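Local coordinates for putative HMP/thiamine permease protein YkoE (Bacillus subtilis, PDB 5EDL) that binds thiamine as the S component of an energy-coupling factor transporter and probably carries it, or related hydroxymethylpyrimidine compounds, across the cell membrane, at residues A[8-11]-A[12-16]; A[22-25]-A[26-29]; A[42-45]-A[46-49]; A[73-77]-A[78-82]; A[127-130]-A[131-135]. All coordinates share one frame; numbering follows the deposited sequence.

Contact 1: A[8-11]-A[12-16]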
# COMPACT_ATOMS: atom_id res chain seq x y z
N VAL A 8 -8.90 -11.37 -10.04
CA VAL A 8 -10.14 -11.17 -9.31
C VAL A 8 -9.95 -10.84 -7.83
O VAL A 8 -10.58 -9.91 -7.32
CB VAL A 8 -11.05 -12.41 -9.41
CG1 VAL A 8 -12.29 -12.22 -8.54
CG2 VAL A 8 -11.45 -12.67 -10.86
N ILE A 9 -9.09 -11.59 -7.13
CA ILE A 9 -8.88 -11.33 -5.70
C ILE A 9 -8.21 -9.97 -5.48
O ILE A 9 -8.48 -9.26 -4.50
CB ILE A 9 -8.01 -12.41 -5.02
CG1 ILE A 9 -7.79 -12.06 -3.56
CG2 ILE A 9 -6.66 -12.52 -5.69
CD1 ILE A 9 -6.77 -12.92 -2.89
N MET A 10 -7.33 -9.60 -6.40
CA MET A 10 -6.66 -8.32 -6.32
C MET A 10 -7.70 -7.19 -6.40
O MET A 10 -7.62 -6.22 -5.66
CB MET A 10 -5.62 -8.16 -7.42
CG MET A 10 -4.94 -6.80 -7.35
SD MET A 10 -3.77 -6.44 -8.66
CE MET A 10 -4.76 -6.72 -10.14
N SER A 11 -8.68 -7.35 -7.27
CA SER A 11 -9.74 -6.37 -7.43
C SER A 11 -10.61 -6.24 -6.19
O SER A 11 -10.95 -5.13 -5.78
CB SER A 11 -10.61 -6.72 -8.64
OG SER A 11 -9.87 -6.65 -9.84
N VAL A 12 -11.00 -7.36 -5.59
CA VAL A 12 -11.84 -7.28 -4.40
C VAL A 12 -11.11 -6.54 -3.28
O VAL A 12 -11.71 -5.71 -2.61
CB VAL A 12 -12.29 -8.67 -3.91
CG1 VAL A 12 -12.94 -9.45 -5.05
CG2 VAL A 12 -11.14 -9.45 -3.31
N ILE A 13 -9.83 -6.83 -3.09
CA ILE A 13 -9.03 -6.14 -2.09
C ILE A 13 -8.95 -4.63 -2.36
O ILE A 13 -9.05 -3.82 -1.44
CB ILE A 13 -7.61 -6.72 -2.00
CG1 ILE A 13 -7.65 -8.17 -1.50
CG2 ILE A 13 -6.74 -5.88 -1.06
CD1 ILE A 13 -8.22 -8.32 -0.10
N SER A 14 -8.78 -4.27 -3.63
CA SER A 14 -8.68 -2.86 -4.04
C SER A 14 -9.96 -2.11 -3.72
O SER A 14 -9.94 -0.97 -3.24
CB SER A 14 -8.38 -2.74 -5.53
OG SER A 14 -7.11 -3.28 -5.83
N ILE A 15 -11.07 -2.78 -4.00
CA ILE A 15 -12.40 -2.22 -3.79
C ILE A 15 -12.69 -2.02 -2.31
O ILE A 15 -13.15 -0.95 -1.91
CB ILE A 15 -13.47 -3.13 -4.41
CG1 ILE A 15 -13.35 -3.13 -5.93
CG2 ILE A 15 -14.86 -2.66 -3.99
CD1 ILE A 15 -14.16 -4.19 -6.62
N VAL A 16 -12.42 -3.04 -1.51
CA VAL A 16 -12.63 -2.96 -0.07
C VAL A 16 -11.81 -1.84 0.54
O VAL A 16 -12.31 -1.03 1.33
CB VAL A 16 -12.26 -4.29 0.63
CG1 VAL A 16 -12.22 -4.10 2.13
CG2 VAL A 16 -13.24 -5.39 0.24

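Contact 2: A[22-25]-A[26-29]. With VIB (3-(4-amino-2-methyl-pyrimidin-5-ylmethyl)-5-(2-hydroxy-ethyl)-4-methyl-thiazol-3-ium), chain B.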
# COMPACT_ATOMS: atom_id res chain seq x y z
N LEU A 22 -11.13 6.24 1.40
CA LEU A 22 -12.04 7.37 1.35
C LEU A 22 -12.30 7.95 2.74
O LEU A 22 -12.36 9.17 2.92
CB LEU A 22 -13.37 6.96 0.69
CG LEU A 22 -14.43 8.06 0.55
CD1 LEU A 22 -13.88 9.25 -0.24
CD2 LEU A 22 -15.68 7.51 -0.11
N LEU A 23 -12.47 7.06 3.71
CA LEU A 23 -12.66 7.45 5.10
C LEU A 23 -11.47 8.26 5.61
O LEU A 23 -11.63 9.33 6.20
CB LEU A 23 -12.88 6.21 5.98
CG LEU A 23 -12.70 6.37 7.49
CD1 LEU A 23 -13.63 7.43 8.05
CD2 LEU A 23 -12.92 5.04 8.21
N PHE A 24 -10.27 7.75 5.35
CA PHE A 24 -9.05 8.44 5.78
C PHE A 24 -8.82 9.74 5.03
O PHE A 24 -8.26 10.68 5.58
CB PHE A 24 -7.84 7.52 5.63
CG PHE A 24 -7.63 6.62 6.81
CD1 PHE A 24 -6.82 7.01 7.86
CD2 PHE A 24 -8.28 5.41 6.89
CE1 PHE A 24 -6.64 6.20 8.95
CE2 PHE A 24 -8.09 4.59 7.98
CZ PHE A 24 -7.28 5.00 9.02
N THR A 25 -9.27 9.80 3.79
CA THR A 25 -9.19 11.04 3.04
C THR A 25 -10.03 12.13 3.72
O THR A 25 -9.60 13.28 3.86
CB THR A 25 -9.64 10.86 1.59
OG1 THR A 25 -8.59 10.20 0.87
CG2 THR A 25 -9.93 12.21 0.93
N HIS A 26 -11.23 11.75 4.15
CA HIS A 26 -12.10 12.70 4.85
C HIS A 26 -11.42 13.21 6.14
O HIS A 26 -11.38 14.41 6.38
CB HIS A 26 -13.45 12.05 5.16
CG HIS A 26 -14.40 12.11 4.00
ND1 HIS A 26 -14.88 13.30 3.49
CD2 HIS A 26 -14.97 11.12 3.25
CE1 HIS A 26 -15.69 13.04 2.48
NE2 HIS A 26 -15.76 11.73 2.31
N PHE A 27 -10.86 12.29 6.94
CA PHE A 27 -10.01 12.64 8.09
C PHE A 27 -8.89 13.61 7.74
O PHE A 27 -8.65 14.60 8.44
CB PHE A 27 -9.36 11.39 8.71
CG PHE A 27 -10.31 10.44 9.36
CD1 PHE A 27 -11.59 10.84 9.71
CD2 PHE A 27 -9.92 9.14 9.65
CE1 PHE A 27 -12.47 9.94 10.33
CE2 PHE A 27 -10.79 8.24 10.26
CZ PHE A 27 -12.06 8.65 10.60
N GLY A 28 -8.18 13.30 6.67
CA GLY A 28 -7.05 14.10 6.24
C GLY A 28 -7.43 15.52 5.88
O GLY A 28 -6.70 16.45 6.20
N ASN A 29 -8.56 15.68 5.20
CA ASN A 29 -9.05 17.02 4.86
C ASN A 29 -9.36 17.83 6.12
O ASN A 29 -9.01 19.01 6.21
CB ASN A 29 -10.30 16.94 3.97
CG ASN A 29 -9.97 16.51 2.55
OD1 ASN A 29 -8.86 16.72 2.07
ND2 ASN A 29 -10.95 15.92 1.87
CM2 VIB B . -5.37 6.61 -3.18
N4A VIB B . -2.48 9.92 -1.03
CM4 VIB B . -3.67 13.58 1.89
O1 VIB B . -0.59 14.98 0.02
C7 VIB B . -1.34 15.91 -0.72
C6 VIB B . -2.74 15.94 -0.16
C2 VIB B . -4.44 12.78 -1.84
S1 VIB B . -3.77 14.19 -2.00
C5 VIB B . -3.41 14.64 -0.56
C4 VIB B . -3.80 13.61 0.37
N3 VIB B . -4.46 12.43 -0.45
C7A VIB B . -4.99 11.25 0.22
C4A VIB B . -3.80 9.41 -1.29
N3A VIB B . -3.98 8.33 -2.06
C2A VIB B . -5.23 7.86 -2.29
N1A VIB B . -6.32 8.47 -1.71
C6A VIB B . -6.16 9.56 -0.92
C5A VIB B . -4.88 10.02 -0.71
O HOH W 1 -7.27 13.83 2.74

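Contact 3: A[42-45]-A[46-49]. With VIB (3-(4-amino-2-methyl-pyrimidin-5-ylmethyl)-5-(2-hydroxy-ethyl)-4-methyl-thiazol-3-ium), chain B.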
# COMPACT_ATOMS: atom_id res chain seq x y z
N PRO A 42 1.26 11.58 9.51
CA PRO A 42 1.35 10.33 10.28
C PRO A 42 0.47 9.19 9.75
O PRO A 42 0.84 8.02 9.93
CB PRO A 42 0.88 10.76 11.68
CG PRO A 42 1.33 12.17 11.78
CD PRO A 42 1.01 12.73 10.39
N ILE A 43 -0.66 9.50 9.13
CA ILE A 43 -1.55 8.45 8.64
C ILE A 43 -1.34 8.17 7.15
O ILE A 43 -2.04 7.33 6.59
CB ILE A 43 -3.05 8.80 8.85
CG1 ILE A 43 -3.47 9.98 7.96
CG2 ILE A 43 -3.36 9.03 10.34
CD1 ILE A 43 -4.94 10.35 8.04
N TYR A 44 -0.39 8.85 6.53
CA TYR A 44 -0.28 8.84 5.07
C TYR A 44 -0.11 7.42 4.49
O TYR A 44 -0.69 7.09 3.47
CB TYR A 44 0.87 9.73 4.57
CG TYR A 44 0.53 10.41 3.26
CD1 TYR A 44 0.48 9.69 2.08
CD2 TYR A 44 0.19 11.77 3.22
CE1 TYR A 44 0.14 10.30 0.87
CE2 TYR A 44 -0.15 12.39 2.02
CZ TYR A 44 -0.17 11.65 0.85
OH TYR A 44 -0.52 12.25 -0.33
N GLY A 45 0.69 6.59 5.17
CA GLY A 45 0.99 5.27 4.67
C GLY A 45 -0.22 4.36 4.47
O GLY A 45 -0.14 3.38 3.73
N ILE A 46 -1.33 4.68 5.12
CA ILE A 46 -2.55 3.89 4.93
C ILE A 46 -2.97 3.92 3.46
O ILE A 46 -3.50 2.93 2.96
CB ILE A 46 -3.73 4.39 5.79
CG1 ILE A 46 -4.76 3.28 5.98
CG2 ILE A 46 -4.41 5.59 5.15
CD1 ILE A 46 -4.24 2.08 6.79
N TRP A 47 -2.72 5.04 2.78
CA TRP A 47 -3.13 5.15 1.37
C TRP A 47 -2.26 4.32 0.42
O TRP A 47 -2.54 4.28 -0.78
CB TRP A 47 -3.14 6.62 0.91
CG TRP A 47 -4.26 7.41 1.54
CD1 TRP A 47 -5.61 7.16 1.44
CD2 TRP A 47 -4.13 8.58 2.35
NE1 TRP A 47 -6.32 8.10 2.16
CE2 TRP A 47 -5.43 8.98 2.73
CE3 TRP A 47 -3.03 9.33 2.79
CZ2 TRP A 47 -5.66 10.10 3.53
CZ3 TRP A 47 -3.26 10.43 3.60
CH2 TRP A 47 -4.56 10.80 3.96
N PHE A 48 -1.22 3.68 0.96
CA PHE A 48 -0.37 2.78 0.15
C PHE A 48 -0.59 1.29 0.45
O PHE A 48 -0.00 0.43 -0.21
CB PHE A 48 1.13 3.04 0.36
CG PHE A 48 1.52 4.48 0.43
CD1 PHE A 48 0.88 5.45 -0.32
CD2 PHE A 48 2.58 4.86 1.25
CE1 PHE A 48 1.27 6.78 -0.24
CE2 PHE A 48 2.99 6.18 1.33
CZ PHE A 48 2.33 7.15 0.59
N ILE A 49 -1.38 0.98 1.47
CA ILE A 49 -1.40 -0.38 2.01
C ILE A 49 -1.83 -1.42 0.97
O ILE A 49 -1.33 -2.54 0.98
CB ILE A 49 -2.31 -0.49 3.27
CG1 ILE A 49 -2.05 -1.82 3.98
CG2 ILE A 49 -3.78 -0.33 2.89
CD1 ILE A 49 -2.63 -1.89 5.38
CM2 VIB B . -5.37 6.61 -3.18
N4A VIB B . -2.48 9.92 -1.03
CM4 VIB B . -3.67 13.58 1.89
O1 VIB B . -0.59 14.98 0.02
C7 VIB B . -1.34 15.91 -0.72
C6 VIB B . -2.74 15.94 -0.16
C2 VIB B . -4.44 12.78 -1.84
S1 VIB B . -3.77 14.19 -2.00
C5 VIB B . -3.41 14.64 -0.56
C4 VIB B . -3.80 13.61 0.37
N3 VIB B . -4.46 12.43 -0.45
C7A VIB B . -4.99 11.25 0.22
C4A VIB B . -3.80 9.41 -1.29
N3A VIB B . -3.98 8.33 -2.06
C2A VIB B . -5.23 7.86 -2.29
N1A VIB B . -6.32 8.47 -1.71
C6A VIB B . -6.16 9.56 -0.92
C5A VIB B . -4.88 10.02 -0.71

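Contact 4: A[73-77]-A[78-82]. With VIB (3-(4-amino-2-methyl-pyrimidin-5-ylmethyl)-5-(2-hydroxy-ethyl)-4-methyl-thiazol-3-ium), chain B.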
# COMPACT_ATOMS: atom_id res chain seq x y z
N LEU A 73 -9.17 4.48 -8.26
CA LEU A 73 -10.29 4.64 -9.16
C LEU A 73 -11.59 4.55 -8.38
O LEU A 73 -12.49 5.38 -8.52
CB LEU A 73 -10.26 3.57 -10.28
CG LEU A 73 -11.57 3.29 -11.03
CD1 LEU A 73 -12.08 4.57 -11.72
CD2 LEU A 73 -11.41 2.15 -12.05
N VAL A 74 -11.69 3.52 -7.54
CA VAL A 74 -12.92 3.26 -6.83
C VAL A 74 -13.14 4.33 -5.75
O VAL A 74 -14.27 4.75 -5.52
CB VAL A 74 -12.92 1.85 -6.20
CG1 VAL A 74 -14.12 1.68 -5.29
CG2 VAL A 74 -12.93 0.80 -7.31
N GLU A 75 -12.05 4.77 -5.11
CA GLU A 75 -12.16 5.87 -4.15
C GLU A 75 -12.71 7.14 -4.83
O GLU A 75 -13.55 7.84 -4.28
CB GLU A 75 -10.81 6.15 -3.49
CG GLU A 75 -10.94 7.10 -2.30
CD GLU A 75 -9.60 7.67 -1.85
OE1 GLU A 75 -8.55 7.10 -2.22
OE2 GLU A 75 -9.61 8.69 -1.12
N CYS A 76 -12.22 7.41 -6.04
CA CYS A 76 -12.73 8.52 -6.84
C CYS A 76 -14.23 8.37 -7.10
O CYS A 76 -15.00 9.29 -6.86
CB CYS A 76 -11.97 8.63 -8.17
SG CYS A 76 -12.64 9.89 -9.31
N LEU A 77 -14.62 7.18 -7.57
CA LEU A 77 -16.02 6.87 -7.85
C LEU A 77 -16.92 7.06 -6.63
O LEU A 77 -18.04 7.55 -6.76
CB LEU A 77 -16.16 5.42 -8.36
CG LEU A 77 -15.48 5.06 -9.68
CD1 LEU A 77 -15.84 3.65 -10.11
CD2 LEU A 77 -15.82 6.08 -10.76
N LEU A 78 -16.44 6.63 -5.47
CA LEU A 78 -17.18 6.73 -4.22
C LEU A 78 -17.30 8.16 -3.70
O LEU A 78 -17.99 8.40 -2.71
CB LEU A 78 -16.54 5.87 -3.14
CG LEU A 78 -16.64 4.36 -3.37
CD1 LEU A 78 -15.85 3.59 -2.33
CD2 LEU A 78 -18.10 3.92 -3.39
N GLY A 79 -16.63 9.10 -4.35
CA GLY A 79 -16.83 10.51 -4.05
C GLY A 79 -15.68 11.28 -3.43
O GLY A 79 -15.91 12.27 -2.75
N ASN A 80 -14.45 10.84 -3.67
CA ASN A 80 -13.29 11.63 -3.26
C ASN A 80 -13.46 13.07 -3.73
O ASN A 80 -13.64 13.32 -4.91
CB ASN A 80 -11.99 11.05 -3.81
CG ASN A 80 -10.75 11.80 -3.34
OD1 ASN A 80 -10.44 12.89 -3.83
ND2 ASN A 80 -10.04 11.23 -2.38
N PRO A 81 -13.42 14.03 -2.79
CA PRO A 81 -13.73 15.44 -3.08
C PRO A 81 -12.76 16.09 -4.08
O PRO A 81 -13.12 17.08 -4.73
CB PRO A 81 -13.61 16.13 -1.70
CG PRO A 81 -13.63 15.01 -0.70
CD PRO A 81 -13.05 13.82 -1.38
N SER A 82 -11.56 15.53 -4.21
CA SER A 82 -10.59 16.08 -5.14
C SER A 82 -10.79 15.53 -6.56
O SER A 82 -10.04 15.86 -7.47
CB SER A 82 -9.16 15.79 -4.66
OG SER A 82 -8.73 14.50 -5.07
CM2 VIB B . -5.37 6.61 -3.18
N4A VIB B . -2.48 9.92 -1.03
CM4 VIB B . -3.67 13.58 1.89
O1 VIB B . -0.59 14.98 0.02
C7 VIB B . -1.34 15.91 -0.72
C6 VIB B . -2.74 15.94 -0.16
C2 VIB B . -4.44 12.78 -1.84
S1 VIB B . -3.77 14.19 -2.00
C5 VIB B . -3.41 14.64 -0.56
C4 VIB B . -3.80 13.61 0.37
N3 VIB B . -4.46 12.43 -0.45
C7A VIB B . -4.99 11.25 0.22
C4A VIB B . -3.80 9.41 -1.29
N3A VIB B . -3.98 8.33 -2.06
C2A VIB B . -5.23 7.86 -2.29
N1A VIB B . -6.32 8.47 -1.71
C6A VIB B . -6.16 9.56 -0.92
C5A VIB B . -4.88 10.02 -0.71
O HOH W 2 -14.51 11.98 -7.17

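Contact 5: A[127-130]-A[131-135]. With VIB (3-(4-amino-2-methyl-pyrimidin-5-ylmethyl)-5-(2-hydroxy-ethyl)-4-methyl-thiazol-3-ium), chain B; MPG ([(Z)-octadec-9-enyl] (2R)-2,3-bis(oxidanyl)propanoate), chain D.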
# COMPACT_ATOMS: atom_id res chain seq x y z
N ILE A 127 6.93 13.73 -4.33
CA ILE A 127 7.25 14.38 -5.60
C ILE A 127 5.98 14.96 -6.23
O ILE A 127 5.97 16.13 -6.63
CB ILE A 127 7.89 13.40 -6.59
CG1 ILE A 127 9.27 12.97 -6.07
CG2 ILE A 127 7.95 14.03 -7.98
CD1 ILE A 127 9.94 11.90 -6.92
N TYR A 128 4.93 14.14 -6.29
CA TYR A 128 3.64 14.57 -6.81
C TYR A 128 3.16 15.86 -6.11
O TYR A 128 2.73 16.81 -6.76
CB TYR A 128 2.59 13.46 -6.65
CG TYR A 128 1.17 13.89 -6.96
CD1 TYR A 128 0.36 14.44 -5.97
CD2 TYR A 128 0.64 13.74 -8.23
CE1 TYR A 128 -0.95 14.84 -6.25
CE2 TYR A 128 -0.67 14.13 -8.52
CZ TYR A 128 -1.46 14.68 -7.52
OH TYR A 128 -2.75 15.07 -7.80
N ASP A 129 3.24 15.87 -4.78
CA ASP A 129 2.75 17.01 -4.01
C ASP A 129 3.53 18.30 -4.26
O ASP A 129 2.96 19.39 -4.20
CB ASP A 129 2.78 16.67 -2.51
CG ASP A 129 1.68 15.68 -2.12
OD1 ASP A 129 0.66 15.59 -2.84
OD2 ASP A 129 1.85 15.02 -1.09
N LEU A 130 4.83 18.18 -4.51
CA LEU A 130 5.64 19.34 -4.86
C LEU A 130 5.20 19.95 -6.19
O LEU A 130 5.35 21.14 -6.41
CB LEU A 130 7.13 18.97 -4.90
CG LEU A 130 7.77 18.74 -3.52
CD1 LEU A 130 9.09 17.98 -3.66
CD2 LEU A 130 7.96 20.09 -2.79
N PHE A 131 4.66 19.12 -7.09
CA PHE A 131 4.13 19.62 -8.35
C PHE A 131 2.72 20.19 -8.22
O PHE A 131 2.41 21.23 -8.80
CB PHE A 131 4.12 18.52 -9.41
CG PHE A 131 5.45 18.27 -10.03
CD1 PHE A 131 5.93 19.11 -11.03
CD2 PHE A 131 6.24 17.21 -9.62
CE1 PHE A 131 7.17 18.89 -11.61
CE2 PHE A 131 7.48 16.99 -10.20
CZ PHE A 131 7.95 17.82 -11.18
N VAL A 132 1.89 19.51 -7.45
CA VAL A 132 0.46 19.70 -7.54
C VAL A 132 -0.19 20.28 -6.30
O VAL A 132 -1.13 21.06 -6.41
CB VAL A 132 -0.25 18.36 -7.88
CG1 VAL A 132 -1.76 18.52 -7.78
CG2 VAL A 132 0.15 17.89 -9.27
N SER A 133 0.32 19.90 -5.12
CA SER A 133 -0.42 20.10 -3.87
C SER A 133 0.07 21.29 -3.04
O SER A 133 -0.25 21.39 -1.86
CB SER A 133 -0.34 18.83 -3.02
OG SER A 133 -0.52 17.68 -3.83
N GLY A 134 0.82 22.18 -3.67
CA GLY A 134 1.29 23.40 -3.02
C GLY A 134 2.45 23.21 -2.06
O GLY A 134 2.79 24.13 -1.32
N TYR A 135 3.08 22.03 -2.08
CA TYR A 135 4.21 21.76 -1.19
C TYR A 135 5.42 22.62 -1.52
O TYR A 135 6.27 22.85 -0.67
CB TYR A 135 4.59 20.28 -1.23
CG TYR A 135 3.82 19.44 -0.25
CD1 TYR A 135 2.47 19.69 0.00
CD2 TYR A 135 4.43 18.39 0.44
CE1 TYR A 135 1.75 18.93 0.90
CE2 TYR A 135 3.71 17.61 1.34
CZ TYR A 135 2.38 17.88 1.57
OH TYR A 135 1.68 17.11 2.47
CM2 VIB B . -5.37 6.61 -3.18
N4A VIB B . -2.48 9.92 -1.03
CM4 VIB B . -3.67 13.58 1.89
O1 VIB B . -0.59 14.98 0.02
C7 VIB B . -1.34 15.91 -0.72
C6 VIB B . -2.74 15.94 -0.16
C2 VIB B . -4.44 12.78 -1.84
S1 VIB B . -3.77 14.19 -2.00
C5 VIB B . -3.41 14.64 -0.56
C4 VIB B . -3.80 13.61 0.37
N3 VIB B . -4.46 12.43 -0.45
C7A VIB B . -4.99 11.25 0.22
C4A VIB B . -3.80 9.41 -1.29
N3A VIB B . -3.98 8.33 -2.06
C2A VIB B . -5.23 7.86 -2.29
N1A VIB B . -6.32 8.47 -1.71
C6A VIB B . -6.16 9.56 -0.92
C5A VIB B . -4.88 10.02 -0.71
C2 MPG D . 3.82 13.98 -11.76
C3 MPG D . 4.63 13.46 -10.60
C4 MPG D . 5.61 12.42 -11.10
C5 MPG D . 6.27 11.67 -9.96
C6 MPG D . 7.05 10.51 -10.55
C7 MPG D . 7.98 9.90 -9.52
C8 MPG D . 7.42 8.59 -9.00
C9 MPG D . 8.07 7.40 -9.68
C10 MPG D . 8.97 6.63 -9.02
C11 MPG D . 9.34 6.95 -7.58
C12 MPG D . 10.82 6.69 -7.36
C13 MPG D . 11.04 6.18 -5.95
O1 MPG D . 1.59 14.84 -11.97
C1 MPG D . 2.80 14.99 -11.27
CXD MPG D . -0.51 16.16 -12.56
O2 MPG D . -0.91 15.37 -13.65
C21 MPG D . -0.90 17.60 -12.83
O3 MPG D . -2.29 17.76 -12.67
O4 MPG D . 1.69 17.04 -12.51
CX3 MPG D . 0.99 16.06 -12.35

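Contact 1: A[8-11]-A[12-16]
Ile9 and Ile13, and beside them Met10 and Ser14, meet one turn apart within the long transmembrane helix 4-35, a plain intrahelical contact with regular alpha-helical hydrogen bonding. Four backbone bonds join the two segments: Val12 N to Val8 O, Ile13 N to Ile9 O, Ser14 N to Met10 O and Ile15 N to Ser11 O. The straightest is the one to Ile9 O, with 169° at the hydrogen. On the apolar flank Ile13 carries CG1 beside its own backbone N (chi1 -65°), which turns that branch back along the helix to lie 4.4 Å from Ile9 CG1. Val12 CG2 is 4.3 Å from the same Ile9 CG1, but it also sits 2.9 Å from Ile9 O, too close for an easy fit, so the exact placing of this methyl is doubtful. Ile15 folds back in a similar way, its CG1 3.1 Å from Ser11 O. The serine hydroxyls stay close to the main chain: Ser11 OG is hydrogen-bonded to Ile7 O one turn earlier, while Ser14 OG is hydrogen-bonded to Ser67 O of helix 63-77 and also lies 3.0 Å from Met10 O. Helix 63-77 packs against Met10 and Ser11 through Val66 and Ile70. Helix 49-58 covers the neighbouring flank, with Met57 on Ile9, Ile53 on Ile13 and Val50 on Ser14.

Contact 2: A[22-25]-A[26-29]
His26 packs back on Leu22 in the alpha-helical turn of transmembrane helix 4-35 that brings Thr25 to the thiamine pocket. Its imidazole lies alongside the leucine, both side chains leading the same way, with NE2 4.0 Å from Leu22 CD1; its backbone N bonds to Leu22 O. Phe27 comes next and meets two residues of the previous turn. With CG beside the backbone N (chi1 -68°), its ring reaches back until CE2 lies 3.8 Å from Leu23 CG, while Leu23 O sits over one ring face toward the rim. The edge of the same ring faces Phe24 in a T-shaped pair, CD2 standing above the Phe24 face; the planes are 74° apart and the centroids 5.7 Å. Gly28 contributes its backbone, N bonding to Phe24 O at 2.8 Å. Beyond Phe24, the rings and methyls of Trp47, Ile43 and Ile46 continue the packing. Asn29 runs side by side with Thr25, ND2 4.0 Å from CG2, and its N bonds to Thr25 O. On the pocket side Thr25 OG1 is hydrogen-bonded to Glu75 OE2 and lies 3.1 Å from C6A of the thiamine pyrimidine. A water donates to Thr25 O at 2.6 Å and makes a weak, long second bond to Asn29 OD1.

Contact 3: A[42-45]-A[46-49]
The hydroxyl of Tyr44 is held by both ends of the bound thiamine: it donates to VIB O1 at 2.8 Å, and accepts a weak, bent bond from the amino group VIB N4A at 3.1 Å. Trp47 turns the edge of its six-membered ring to the face of Tyr44, a T-shaped pair. Its CE3 stands above that face, 3.6 Å from Tyr44 CD1, with the two planes 78° apart and the centroids 4.8 Å apart. Phe48 joins them in an aromatic cluster, its CZ 3.5 Å from Tyr44 CD1, the two rings inclined at 45°. With Trp47 CG beside the backbone N (chi1 -70°), the five-membered end of the indole lies flat on the aminopyrimidine, the planes almost parallel and NE1 3.4 Å from VIB C6A; VIB C7A, the bridge to the thiazolium, sits over the indole centre. Ile46 CG2 covers the opposite face toward the rim, and Ile43 CD1 touches CH2 at 4.1 Å. An alanine in place of the tryptophan is likely to leave the pyrimidine and the bridging methylene without their flat support, and the Tyr44 face without the indole edge. Three consecutive bonds, from Ile46, Trp47 and Phe48 N to the carbonyls three residues back, wind the chain tightly. Trp47 NE1 is satisfied by Tyr21 O, and Arg150 makes a cation-pi contact with Tyr44. The chemistry suggests selection by shape and polarity together: the indole supports the aminopyrimidine and the bridge, while one hydroxyl bonds to the alcohol and, weakly, to the amino group.

Contact 4: A[73-77]-A[78-82]
Gly79, with phi 114°, ends helix 63-77 in a Schellman motif: Asn80 N bonds to Glu75 O at 3.2 Å and Gly79 N to Cys76 O at 3.0 Å. A side chain at these backbone angles would jam against the preceding carbonyl, which calls for glycine. Asn80 then points back under the helix end. With CG anti to N (chi1 -177°), it brings ND2 to Glu75 OE2 at 2.9 Å; OE2 lies close to the amide plane of Asn80, while ND2 meets it from above the carboxylate plane, the two planes being 72° apart. The other end of the amide is fixed as well, since Asn80 OD1 accepts from Ser82 OG at 2.7 Å and, in an Asx turn, from Ser82 N, the two donors coming from opposite faces. Outside the pocket Val74 CG1 and Leu78 CD1 lie side by side at 3.9 Å. Glu75, extended along its chain, has Thr25 OG1 as a second partner on OE2 and sets OE1 2.7 Å from VIB N1A. Both of those last atoms are normally acceptors, so the short gap is easiest to reconcile with a proton on one of them; the amide and hydroxyl on OE2 probably steady the carboxylate for that meeting.

Contact 5: A[127-130]-A[131-135]
Asp129 and Tyr135 meet with the aspartate methylene laid over the tyrosine ring: CB is 3.8 Å from the centroid and nearly above it, a CH-pi contact. The carboxylate beyond is shared. Ser133 OG donates to OD1 at 2.6 Å, coming in 35° above the carboxylate plane, while VIB O1 donates to OD2 at 2.7 Å; Arg150 adds a salt bridge to OD2, which would probably favour the charged form. Next to this group, Val132 CB stands over one face of Tyr128, toward the rim, in a second CH-pi contact, and CG1 reaches the Tyr128 hydroxyl at 3.6 Å. The phenol swings out to this place with CG anti to N (chi1 171°). A serine in its place would probably leave Val132 without the ring it rests on and open a gap beside the bound lipid MPG, whose C1 lies 3.9 Å from Tyr128 CD2. Phe131 instead presents its edge to Ile127, the two running side by side with CE2 3.7 Å from CG2, next to the same lipid chain. Helix 111-132 stops here: Ser133 leaves the helical path, and Ser133 N bonds to Asp129 O at 2.8 Å. Helix 85-103 packs on Tyr128 through Met85, Val88 and Ile89, and helix 140-170 covers Tyr135 through Leu143 and Met146.

Contacts 2 to 5 surround the bound thiamine, each giving it at least one residue, whereas contact 1 lies nearer the start of helix 4-35, its centre about 20 Å from that of contact 2. Contacts 2 and 4 join most directly, Thr25 OG1 lying 2.7 Å from Glu75 OE2 beside the pyrimidine. Contact 3 packs against contact 2 through Phe24 and Trp47. At the hydroxyethyl end, contact 5 approaches contact 3, with Tyr44 OH 3.7 Å from Asp129 OD2. Contacts 4 and 5, with centres about 20 Å apart, serve opposite ends of the ligand. Contact 1 touches contact 4 lightly, Ile15 CG1 being 4.2 Å from Val74 CG2.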